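Local structure of nonsense-mediated mRNA decay protein 2 (Saccharomyces cerevisiae, 4LUN) at residues T109-F120 and V146-F156. The protein takes part in nonsense-mediated decay of mRNAs that carry premature stop codons and interacts with the factor UPF1 through its C-terminus. Residues are numbered along the deposited sequence; the frame is centred on the assembly and turned at random.
Sequences TSPLLGAFLQAF and VFTELYLVGVF
The backbone amides of Val155 and Phe156, two residues that meet helix 106-116, converge on Leu150 O, Val155 N at 2.9 Å and Phe156 N at 3.2 Å. The first of these bonds belongs to a Schellman motif with Gly154, of positive phi, as the C-prime residue; it ends helix 130-152 and turns the chain back toward 109-120. With CG anti to its carbonyl carbon (chi1 -75°), the Phe156 ring is sent in between the two helices, onto Leu113. Leu113 CD1 lies over one face of this ring in a CH-pi contact, offset toward the rim and 3.7 Å from Phe156 CG. At the ring edge, Leu112 CD2 reaches Phe156 CZ at 3.9 Å, while the Phe116 ring meets the Phe156 ring obliquely, with Phe156 CE2 over one face of Phe116. The same Leu113 methyl touches the edge of a second ring, with CD1 3.9 Å from Phe147 CE1. Farther along, Phe116 CE2 packs 3.8 Å from Phe147 CB, and Phe120 directs its edge toward the face of Phe147, an offset edge-to-face pair with planes at 88°. At the other end, Thr109 CG2 packs on Val155 CG1 at 3.7 Å; the hydroxyl of Thr109 is hydrogen-bonded to His101. Replacing Phe156 by an alanine removes the ring that Leu112, Leu113 and Phe116 pack on, and is likely to leave a gap between the helices there. Helices 69-81 and 182-190 add further apolar cover. The axes of 109-116 and 146-152 come within 12.5 Å at 149°, a widely spaced, roughly antiparallel pair filled largely by phenylalanine and leucine side chains, within the all-helical, HEAT-repeat-like fold of the N-terminal MIF4G domain.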
# COMPACT_ATOMS: atom_id res chain seq x y z
N THR A 109 13.88 -10.11 9.16
CA THR A 109 13.29 -9.11 8.26
C THR A 109 13.41 -9.43 6.77
O THR A 109 12.48 -9.16 6.00
CB THR A 109 13.83 -7.69 8.58
OG1 THR A 109 13.72 -7.47 9.99
CG2 THR A 109 13.04 -6.62 7.83
N SER A 110 14.54 -9.99 6.36
CA SER A 110 14.72 -10.36 4.96
C SER A 110 13.65 -11.32 4.43
O SER A 110 12.96 -10.99 3.45
CB SER A 110 16.15 -10.86 4.67
OG SER A 110 16.23 -11.46 3.39
N PRO A 111 13.47 -12.50 5.06
CA PRO A 111 12.41 -13.37 4.54
C PRO A 111 11.00 -12.80 4.72
O PRO A 111 10.12 -13.07 3.89
CB PRO A 111 12.59 -14.67 5.33
CG PRO A 111 13.34 -14.28 6.56
CD PRO A 111 14.21 -13.12 6.17
N LEU A 112 10.78 -12.02 5.77
CA LEU A 112 9.49 -11.38 5.98
C LEU A 112 9.20 -10.41 4.84
O LEU A 112 8.12 -10.43 4.26
CB LEU A 112 9.43 -10.63 7.31
CG LEU A 112 8.20 -9.72 7.49
CD1 LEU A 112 6.92 -10.52 7.51
CD2 LEU A 112 8.30 -8.84 8.72
N LEU A 113 10.18 -9.57 4.51
CA LEU A 113 9.97 -8.58 3.45
C LEU A 113 9.70 -9.25 2.12
O LEU A 113 8.81 -8.84 1.37
CB LEU A 113 11.18 -7.65 3.35
CG LEU A 113 11.17 -6.69 2.16
CD1 LEU A 113 9.96 -5.78 2.23
CD2 LEU A 113 12.44 -5.86 2.14
N GLY A 114 10.48 -10.28 1.81
CA GLY A 114 10.33 -10.98 0.54
C GLY A 114 8.96 -11.60 0.39
O GLY A 114 8.37 -11.55 -0.69
N ALA A 115 8.45 -12.18 1.47
CA ALA A 115 7.13 -12.80 1.45
C ALA A 115 6.04 -11.74 1.43
O ALA A 115 5.02 -11.89 0.74
CB ALA A 115 6.95 -13.71 2.65
N PHE A 116 6.24 -10.67 2.19
CA PHE A 116 5.23 -9.61 2.24
C PHE A 116 5.04 -8.93 0.88
O PHE A 116 3.92 -8.58 0.51
CB PHE A 116 5.57 -8.56 3.32
CG PHE A 116 4.46 -7.58 3.58
CD1 PHE A 116 3.47 -7.85 4.51
CD2 PHE A 116 4.39 -6.40 2.86
CE1 PHE A 116 2.42 -6.95 4.73
CE2 PHE A 116 3.36 -5.49 3.08
CZ PHE A 116 2.37 -5.77 4.01
N LEU A 117 6.12 -8.77 0.11
CA LEU A 117 6.06 -8.10 -1.18
C LEU A 117 5.22 -8.85 -2.21
O LEU A 117 4.78 -8.28 -3.22
CB LEU A 117 7.48 -7.87 -1.73
CG LEU A 117 8.29 -6.78 -1.03
CD1 LEU A 117 9.77 -6.85 -1.43
CD2 LEU A 117 7.71 -5.40 -1.39
N GLN A 118 4.99 -10.15 -1.95
CA GLN A 118 4.15 -10.94 -2.85
C GLN A 118 2.73 -10.38 -2.88
O GLN A 118 2.00 -10.58 -3.86
CB GLN A 118 4.14 -12.41 -2.40
CG GLN A 118 3.35 -13.35 -3.30
CD GLN A 118 3.85 -13.38 -4.73
OE1 GLN A 118 5.06 -13.36 -4.98
NE2 GLN A 118 2.92 -13.42 -5.69
N ALA A 119 2.36 -9.62 -1.85
CA ALA A 119 1.03 -9.02 -1.77
C ALA A 119 0.77 -7.99 -2.87
O ALA A 119 -0.38 -7.61 -3.15
CB ALA A 119 0.82 -8.39 -0.41
N PHE A 120 1.85 -7.53 -3.50
CA PHE A 120 1.78 -6.49 -4.49
C PHE A 120 1.89 -6.99 -5.93
O PHE A 120 1.76 -6.22 -6.87
CB PHE A 120 2.87 -5.43 -4.21
CG PHE A 120 2.72 -4.79 -2.86
CD1 PHE A 120 1.51 -4.22 -2.50
CD2 PHE A 120 3.77 -4.79 -1.96
CE1 PHE A 120 1.34 -3.64 -1.25
CE2 PHE A 120 3.61 -4.23 -0.70
CZ PHE A 120 2.40 -3.64 -0.35
N VAL A 146 0.50 -0.52 5.42
CA VAL A 146 1.34 -1.17 6.42
C VAL A 146 2.80 -1.23 5.96
O VAL A 146 3.72 -0.99 6.75
CB VAL A 146 0.80 -2.58 6.76
CG1 VAL A 146 1.82 -3.38 7.55
CG2 VAL A 146 -0.52 -2.46 7.55
N PHE A 147 2.99 -1.55 4.68
CA PHE A 147 4.34 -1.56 4.12
C PHE A 147 5.00 -0.21 4.32
O PHE A 147 6.16 -0.14 4.73
CB PHE A 147 4.34 -1.87 2.63
CG PHE A 147 5.69 -1.72 2.01
CD1 PHE A 147 6.57 -2.78 1.99
CD2 PHE A 147 6.10 -0.50 1.48
CE1 PHE A 147 7.85 -2.64 1.45
CE2 PHE A 147 7.37 -0.35 0.94
CZ PHE A 147 8.24 -1.44 0.93
N THR A 148 4.26 0.85 4.01
CA THR A 148 4.82 2.19 4.02
C THR A 148 5.17 2.64 5.44
O THR A 148 6.20 3.29 5.66
CB THR A 148 3.90 3.19 3.31
OG1 THR A 148 3.66 2.71 1.98
CG2 THR A 148 4.57 4.55 3.20
N GLU A 149 4.34 2.26 6.40
CA GLU A 149 4.60 2.62 7.79
C GLU A 149 5.89 1.93 8.26
O GLU A 149 6.68 2.52 9.02
CB GLU A 149 3.44 2.23 8.71
CG GLU A 149 2.09 2.87 8.39
CD GLU A 149 2.01 4.36 8.74
OE1 GLU A 149 3.03 4.96 9.14
OE2 GLU A 149 0.90 4.92 8.59
N LEU A 150 6.11 0.70 7.80
CA LEU A 150 7.33 -0.03 8.16
C LEU A 150 8.55 0.45 7.38
O LEU A 150 9.70 0.27 7.82
CB LEU A 150 7.15 -1.54 7.97
CG LEU A 150 6.20 -2.17 8.98
CD1 LEU A 150 5.81 -3.58 8.52
CD2 LEU A 150 6.88 -2.22 10.35
N TYR A 151 8.30 1.02 6.21
CA TYR A 151 9.36 1.66 5.46
C TYR A 151 9.81 2.90 6.22
O TYR A 151 11.01 3.14 6.37
CB TYR A 151 8.86 2.05 4.05
CG TYR A 151 9.83 2.99 3.35
CD1 TYR A 151 10.90 2.50 2.63
CD2 TYR A 151 9.68 4.37 3.45
CE1 TYR A 151 11.79 3.36 2.02
CE2 TYR A 151 10.56 5.23 2.86
CZ TYR A 151 11.62 4.73 2.14
OH TYR A 151 12.49 5.60 1.53
N LEU A 152 8.86 3.68 6.71
CA LEU A 152 9.20 4.96 7.33
C LEU A 152 9.95 4.79 8.66
O LEU A 152 10.64 5.71 9.11
CB LEU A 152 7.95 5.82 7.53
CG LEU A 152 7.35 6.38 6.24
CD1 LEU A 152 5.97 6.94 6.52
CD2 LEU A 152 8.26 7.44 5.62
N VAL A 153 9.81 3.63 9.28
CA VAL A 153 10.60 3.36 10.49
C VAL A 153 11.86 2.53 10.21
O VAL A 153 12.52 2.08 11.13
CB VAL A 153 9.76 2.74 11.65
CG1 VAL A 153 8.66 3.71 12.07
CG2 VAL A 153 9.18 1.39 11.25
N GLY A 154 12.20 2.36 8.94
CA GLY A 154 13.48 1.75 8.60
C GLY A 154 13.54 0.24 8.70
O GLY A 154 14.62 -0.35 8.72
N VAL A 155 12.38 -0.41 8.74
CA VAL A 155 12.36 -1.87 8.75
C VAL A 155 12.44 -2.41 7.32
O VAL A 155 13.32 -3.22 6.99
CB VAL A 155 11.10 -2.40 9.45
CG1 VAL A 155 11.01 -3.92 9.33
CG2 VAL A 155 11.12 -1.99 10.92
N PHE A 156 11.50 -1.96 6.49
CA PHE A 156 11.42 -2.35 5.08
C PHE A 156 12.02 -1.25 4.22
O PHE A 156 11.35 -0.27 3.94
CB PHE A 156 9.96 -2.48 4.67
CG PHE A 156 9.26 -3.71 5.18
CD1 PHE A 156 9.95 -4.76 5.77
CD2 PHE A 156 7.88 -3.82 5.03
CE1 PHE A 156 9.28 -5.89 6.21
CE2 PHE A 156 7.20 -4.95 5.47
CZ PHE A 156 7.90 -5.99 6.06